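Local structure of LbaCas13a H328A (C2c2) (Lachnospiraceae bacterium NK4A179, 5WLH) at residues V506-R511 against E1117-L1122; Q1121-I1126 against E1250-Y1255. The protein is a CRISPR-associated, guide-RNA-directed ribonuclease of the Cas13a family, which binds its crRNA and cleaves RNA once target RNA has been recognised. All coordinates share one frame; numbering follows the deposited sequence.

Interaction 1. Residues V506-R511 against E1117-L1122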
loop_
_atom_site.group_PDB
_atom_site.type_symbol
_atom_site.label_atom_id
_atom_site.label_comp_id
_atom_site.label_asym_id
_atom_site.label_seq_id
_atom_site.Cartn_x
_atom_site.Cartn_y
_atom_site.Cartn_z
ATOM N N VAL A 506 -4.379 -13.629 9.620
ATOM C CA VAL A 506 -4.478 -15.086 9.768
ATOM C C VAL A 506 -3.098 -15.684 10.015
ATOM O O VAL A 506 -2.902 -16.478 10.944
ATOM C CB VAL A 506 -5.154 -15.721 8.540
ATOM C CG1 VAL A 506 -5.103 -17.278 8.614
ATOM C CG2 VAL A 506 -6.582 -15.263 8.439
ATOM N N ALA A 507 -2.108 -15.276 9.211
ATOM C CA ALA A 507 -0.746 -15.771 9.395
ATOM C C ALA A 507 -0.203 -15.418 10.778
ATOM O O ALA A 507 0.417 -16.261 11.434
ATOM C CB ALA A 507 0.177 -15.213 8.306
ATOM N N PHE A 508 -0.415 -14.171 11.238
ATOM C CA PHE A 508 0.108 -13.779 12.541
ATOM C C PHE A 508 -0.614 -14.501 13.669
ATOM O O PHE A 508 -0.001 -14.835 14.688
ATOM C CB PHE A 508 0.003 -12.263 12.748
ATOM C CG PHE A 508 1.169 -11.500 12.167
ATOM C CD1 PHE A 508 2.418 -11.545 12.778
ATOM C CD2 PHE A 508 1.023 -10.756 11.005
ATOM C CE1 PHE A 508 3.503 -10.850 12.242
ATOM C CE2 PHE A 508 2.108 -10.055 10.455
ATOM C CZ PHE A 508 3.340 -10.102 11.070
ATOM N N ALA A 509 -1.919 -14.710 13.526
ATOM C CA ALA A 509 -2.645 -15.427 14.563
ATOM C C ALA A 509 -2.105 -16.840 14.692
ATOM O O ALA A 509 -1.902 -17.340 15.807
ATOM C CB ALA A 509 -4.142 -15.454 14.242
ATOM N N ALA A 510 -1.853 -17.490 13.552
ATOM C CA ALA A 510 -1.275 -18.832 13.567
ATOM C C ALA A 510 0.102 -18.821 14.211
ATOM O O ALA A 510 0.424 -19.679 15.045
ATOM C CB ALA A 510 -1.210 -19.381 12.139
ATOM N N ARG A 511 0.939 -17.853 13.830
ATOM C CA ARG A 511 2.255 -17.716 14.444
ATOM C C ARG A 511 2.144 -17.570 15.958
ATOM O O ARG A 511 2.830 -18.271 16.718
ATOM C CB ARG A 511 2.989 -16.509 13.842
ATOM C CG ARG A 511 4.328 -16.231 14.515
ATOM C CD ARG A 511 5.210 -17.487 14.456
ATOM N NE ARG A 511 6.561 -17.229 14.946
ATOM C CZ ARG A 511 7.559 -18.097 14.835
ATOM N NH1 ARG A 511 7.349 -19.281 14.262
ATOM N NH2 ARG A 511 8.762 -17.784 15.292
ATOM N N GLU A 1117 5.569 -5.076 11.034
ATOM C CA GLU A 1117 5.161 -4.365 9.822
ATOM C C GLU A 1117 5.989 -4.796 8.619
ATOM O O GLU A 1117 5.464 -4.906 7.500
ATOM C CB GLU A 1117 5.263 -2.856 10.005
ATOM C CG GLU A 1117 4.261 -2.306 10.981
ATOM C CD GLU A 1117 4.538 -0.866 11.346
ATOM O OE1 GLU A 1117 5.340 -0.210 10.644
ATOM O OE2 GLU A 1117 3.941 -0.387 12.333
ATOM N N LEU A 1118 7.293 -5.017 8.810
ATOM C CA LEU A 1118 8.089 -5.539 7.703
ATOM C C LEU A 1118 7.626 -6.926 7.301
ATOM O O LEU A 1118 7.538 -7.239 6.105
ATOM C CB LEU A 1118 9.567 -5.581 8.084
ATOM C CG LEU A 1118 10.158 -4.196 8.333
ATOM C CD1 LEU A 1118 11.536 -4.358 8.953
ATOM C CD2 LEU A 1118 10.230 -3.405 7.035
ATOM N N GLN A 1119 7.327 -7.774 8.290
ATOM C CA GLN A 1119 6.913 -9.139 7.988
ATOM C C GLN A 1119 5.509 -9.138 7.411
ATOM O O GLN A 1119 5.208 -9.889 6.481
ATOM C CB GLN A 1119 6.954 -9.984 9.263
ATOM C CG GLN A 1119 6.330 -11.370 9.138
ATOM C CD GLN A 1119 7.189 -12.341 8.366
ATOM O OE1 GLN A 1119 8.119 -11.952 7.665
ATOM N NE2 GLN A 1119 6.869 -13.623 8.481
ATOM N N GLY A 1120 4.650 -8.285 7.956
ATOM C CA GLY A 1120 3.293 -8.188 7.444
ATOM C C GLY A 1120 3.254 -7.725 6.003
ATOM O O GLY A 1120 2.447 -8.205 5.215
ATOM N N GLN A 1121 4.138 -6.796 5.626
ATOM C CA GLN A 1121 4.141 -6.377 4.231
ATOM C C GLN A 1121 4.603 -7.515 3.328
ATOM O O GLN A 1121 4.096 -7.689 2.219
ATOM C CB GLN A 1121 5.037 -5.144 4.055
ATOM C CG GLN A 1121 5.161 -4.671 2.597
ATOM C CD GLN A 1121 3.823 -4.248 2.012
ATOM O OE1 GLN A 1121 3.190 -3.300 2.493
ATOM N NE2 GLN A 1121 3.381 -4.955 0.965
ATOM N N LEU A 1122 5.580 -8.295 3.789
ATOM C CA LEU A 1122 6.006 -9.460 3.025
ATOM C C LEU A 1122 4.852 -10.433 2.818
ATOM O O LEU A 1122 4.646 -10.930 1.716
ATOM C CB LEU A 1122 7.162 -10.154 3.731
ATOM C CG LEU A 1122 8.474 -9.352 3.673
ATOM C CD1 LEU A 1122 9.495 -9.961 4.610
ATOM C CD2 LEU A 1122 9.037 -9.243 2.238
#
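Phe508 and Gly1120 have the nearest CA atoms between residues 506-511 and 1117-1122, on the long helices 486-517 and 1106-1145, at 8.2 Å. The Phe508 side chain bridges most of that distance. The first torsion of Phe508 sets CG opposite the carbonyl carbon (chi1 -85°), and the ring reaches across to the other helix although its CB bond does not point straight there. The ring meets Gly1120 with its rim. CE2 lies 3.7 Å from Gly1120 CA, which sits near the ring plane. Gly1120 N is also in that plane, 3.8 Å from Phe508 CZ. Because Gly1120 has no side chain, the phenyl edge packs directly against the backbone of helix 1106-1145.

Gln1119 adds the second touch. Its CB points toward helix 486-517, and its CG comes within 3.8 Å of Phe508 CZ, obliquely to the ring. The glutamine chain bends at chi2 (75°). Its amide plane stands 78° from the phenyl plane, so the two do not stack. Gln1119 NE2 donates instead to Ile1249 O, near the end of helix 1239-1250. The buried amide nitrogen is thus satisfied, and the apolar CB and CG are left to face the ring. Phe508 also meets the ring of Phe1252 edge to face. At the end of the segment Arg511 forms a salt bridge with Glu1049.

The contact is small, 104 Å² in all, but buried. It joins segments about 600 residues apart in sequence, consistent with the interface between the two HEPN halves of a Cas13a nuclease lobe.

Interaction 2. Residues Q1121-I1126 against E1250-Y1255; sequences QLINWI and EHFRYY
Ile1123 and Ile1126, one turn apart on helix 1106-1145, pack against Glu1250 and Phe1252 where helix 1239-1250 stops in a Schellman motif. Ile1123 CD1 touches the far end of the Phe1252 ring, 3.8 Å from CZ. It comes in obliquely, and the two side chains cross at about a right angle. Ile1126 meets Glu1250 instead. Its CG2 methyl lies 3.9 Å from Glu1250 OE1, a van der Waals contact beside a charged group. Ile1126 CD1 rests 4.0 Å from Glu1250 N and 4.1 Å from Glu1250 CB.

The carboxylate is held from outside. Glu1250 CG is opposite its own backbone N (chi1 -169°), and the chain beyond is extended. OE1 forms a salt bridge with Arg1246, and OE2 is hydrogen-bonded to the Tyr1127 hydroxyl. The buried acid therefore has a polar partner on each oxygen.

The turn positions the ring, and the chain then goes on into another short helix. The sequence from Arg1246 to His1251 fits the R-X4-H signature of HEPN ribonucleases, so this helix end probably belongs to the HEPN motif of the C-terminal half. Phe1252 has a positive phi of 60° and is the C-prime residue. Its N pairs with Ile1249 O, and Arg1253 N pairs with Tyr1248 O.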
loop_
_atom_site.group_PDB
_atom_site.type_symbol
_atom_site.label_atom_id
_atom_site.label_comp_id
_atom_site.label_asym_id
_atom_site.label_seq_id
_atom_site.Cartn_x
_atom_site.Cartn_y
_atom_site.Cartn_z
ATOM N N GLN A 1121 4.138 -6.796 5.626
ATOM C CA GLN A 1121 4.141 -6.377 4.231
ATOM C C GLN A 1121 4.603 -7.515 3.328
ATOM O O GLN A 1121 4.096 -7.689 2.219
ATOM C CB GLN A 1121 5.037 -5.144 4.055
ATOM C CG GLN A 1121 5.161 -4.671 2.597
ATOM C CD GLN A 1121 3.823 -4.248 2.012
ATOM O OE1 GLN A 1121 3.190 -3.300 2.493
ATOM N NE2 GLN A 1121 3.381 -4.955 0.965
ATOM N N LEU A 1122 5.580 -8.295 3.789
ATOM C CA LEU A 1122 6.006 -9.460 3.025
ATOM C C LEU A 1122 4.852 -10.433 2.818
ATOM O O LEU A 1122 4.646 -10.930 1.716
ATOM C CB LEU A 1122 7.162 -10.154 3.731
ATOM C CG LEU A 1122 8.474 -9.352 3.673
ATOM C CD1 LEU A 1122 9.495 -9.961 4.610
ATOM C CD2 LEU A 1122 9.037 -9.243 2.238
ATOM N N ILE A 1123 4.075 -10.692 3.863
ATOM C CA ILE A 1123 2.946 -11.604 3.718
ATOM C C ILE A 1123 1.871 -10.995 2.825
ATOM O O ILE A 1123 1.250 -11.690 2.016
ATOM C CB ILE A 1123 2.397 -11.989 5.097
ATOM C CG1 ILE A 1123 3.474 -12.778 5.869
ATOM C CG2 ILE A 1123 1.192 -12.950 4.920
ATOM C CD1 ILE A 1123 3.163 -12.957 7.353
ATOM N N ASN A 1124 1.637 -9.690 2.954
ATOM C CA ASN A 1124 0.736 -9.000 2.035
ATOM C C ASN A 1124 1.148 -9.259 0.585
ATOM O O ASN A 1124 0.326 -9.642 -0.253
ATOM C CB ASN A 1124 0.740 -7.507 2.379
ATOM C CG ASN A 1124 -0.220 -6.688 1.535
ATOM O OD1 ASN A 1124 -0.123 -6.657 0.314
ATOM N ND2 ASN A 1124 -1.113 -5.950 2.203
ATOM N N TRP A 1125 2.437 -9.082 0.279
ATOM C CA TRP A 1125 2.926 -9.335 -1.073
ATOM C C TRP A 1125 2.710 -10.786 -1.487
ATOM O O TRP A 1125 2.426 -11.068 -2.656
ATOM C CB TRP A 1125 4.409 -8.992 -1.150
ATOM C CG TRP A 1125 4.651 -7.532 -1.317
ATOM C CD1 TRP A 1125 3.819 -6.612 -1.906
ATOM C CD2 TRP A 1125 5.822 -6.817 -0.901
ATOM N NE1 TRP A 1125 4.423 -5.354 -1.892
ATOM C CE2 TRP A 1125 5.649 -5.465 -1.281
ATOM C CE3 TRP A 1125 6.997 -7.194 -0.245
ATOM C CZ2 TRP A 1125 6.614 -4.482 -1.018
ATOM C CZ3 TRP A 1125 7.957 -6.237 -0.005
ATOM C CH2 TRP A 1125 7.756 -4.886 -0.382
ATOM N N ILE A 1126 2.872 -11.726 -0.551
ATOM C CA ILE A 1126 2.593 -13.125 -0.895
ATOM C C ILE A 1126 1.184 -13.256 -1.446
ATOM O O ILE A 1126 0.952 -13.912 -2.469
ATOM C CB ILE A 1126 2.789 -14.046 0.319
ATOM C CG1 ILE A 1126 4.276 -14.241 0.588
ATOM C CG2 ILE A 1126 2.059 -15.401 0.067
ATOM C CD1 ILE A 1126 4.581 -14.849 1.946
ATOM N N GLU A 1250 6.069 -16.910 5.086
ATOM C CA GLU A 1250 4.779 -17.154 5.720
ATOM C C GLU A 1250 4.894 -18.108 6.899
ATOM O O GLU A 1250 4.049 -18.080 7.804
ATOM C CB GLU A 1250 3.759 -17.687 4.720
ATOM C CG GLU A 1250 2.355 -17.668 5.326
ATOM C CD GLU A 1250 1.257 -17.660 4.298
ATOM O OE1 GLU A 1250 1.574 -17.769 3.100
ATOM O OE2 GLU A 1250 0.076 -17.527 4.695
ATOM N N HIS A 1251 5.900 -18.968 6.900
ATOM C CA HIS A 1251 6.139 -19.838 8.036
ATOM C C HIS A 1251 7.054 -19.217 9.069
ATOM O O HIS A 1251 7.461 -19.916 10.005
ATOM C CB HIS A 1251 6.727 -21.172 7.579
ATOM C CG HIS A 1251 5.875 -21.871 6.576
ATOM N ND1 HIS A 1251 6.379 -22.782 5.676
ATOM C CD2 HIS A 1251 4.547 -21.786 6.328
ATOM C CE1 HIS A 1251 5.396 -23.233 4.917
ATOM N NE2 HIS A 1251 4.275 -22.640 5.289
ATOM N N PHE A 1252 7.399 -17.933 8.921
ATOM C CA PHE A 1252 8.129 -17.215 9.949
ATOM C C PHE A 1252 9.481 -17.876 10.233
ATOM O O PHE A 1252 9.957 -17.853 11.367
ATOM C CB PHE A 1252 7.284 -17.096 11.232
ATOM C CG PHE A 1252 6.121 -16.119 11.100
ATOM C CD1 PHE A 1252 4.989 -16.449 10.349
ATOM C CD2 PHE A 1252 6.181 -14.868 11.686
ATOM C CE1 PHE A 1252 3.929 -15.547 10.209
ATOM C CE2 PHE A 1252 5.120 -13.949 11.552
ATOM C CZ PHE A 1252 4.002 -14.287 10.814
ATOM N N ARG A 1253 10.091 -18.472 9.201
ATOM C CA ARG A 1253 11.345 -19.201 9.404
ATOM C C ARG A 1253 12.475 -18.266 9.810
ATOM O O ARG A 1253 13.404 -18.686 10.505
ATOM C CB ARG A 1253 11.733 -19.962 8.135
ATOM C CG ARG A 1253 10.679 -20.933 7.622
ATOM C CD ARG A 1253 10.405 -22.033 8.644
ATOM N NE ARG A 1253 11.639 -22.658 9.113
ATOM C CZ ARG A 1253 11.761 -23.288 10.278
ATOM N NH1 ARG A 1253 10.722 -23.378 11.101
ATOM N NH2 ARG A 1253 12.925 -23.820 10.627
ATOM N N TYR A 1254 12.416 -16.998 9.381
ATOM C CA TYR A 1254 13.437 -16.040 9.786
ATOM C C TYR A 1254 13.636 -16.049 11.291
ATOM O O TYR A 1254 14.769 -15.956 11.784
ATOM C CB TYR A 1254 13.034 -14.644 9.319
ATOM C CG TYR A 1254 13.805 -13.525 9.970
ATOM C CD1 TYR A 1254 15.055 -13.162 9.502
ATOM C CD2 TYR A 1254 13.259 -12.800 11.018
ATOM C CE1 TYR A 1254 15.761 -12.121 10.079
ATOM C CE2 TYR A 1254 13.951 -11.741 11.600
ATOM C CZ TYR A 1254 15.201 -11.413 11.123
ATOM O OH TYR A 1254 15.892 -10.371 11.699
ATOM N N TYR A 1255 12.541 -16.156 12.039
ATOM C CA TYR A 1255 12.586 -16.031 13.485
ATOM C C TYR A 1255 13.142 -17.270 14.164
ATOM O O TYR A 1255 13.445 -17.209 15.358
ATOM C CB TYR A 1255 11.193 -15.721 14.029
ATOM C CG TYR A 1255 10.713 -14.350 13.593
ATOM C CD1 TYR A 1255 11.317 -13.203 14.098
ATOM C CD2 TYR A 1255 9.690 -14.197 12.658
ATOM C CE1 TYR A 1255 10.896 -11.935 13.713
ATOM C CE2 TYR A 1255 9.269 -12.900 12.254
ATOM C CZ TYR A 1255 9.880 -11.792 12.799
ATOM O OH TYR A 1255 9.503 -10.508 12.428
#

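Both contacts are buried, and both use helix 1106-1145, where their segments overlap at Gln1121 and Leu1122. Interaction 1 brings in a helix from far back in the sequence. Interaction 2 brings in a helix end nearer in sequence, and its turn. The first sets one ring against glycine backbone and the apolar part of a glutamine. The second, with more buried area, sets two isoleucines against a ring and a paired carboxylate. Their centres are about 6 Å apart, and they join directly. Arg511 CG is 3.6 Å from Phe1252 CD2. Phe1252 therefore packs against both helices, 486-517 and 1106-1145.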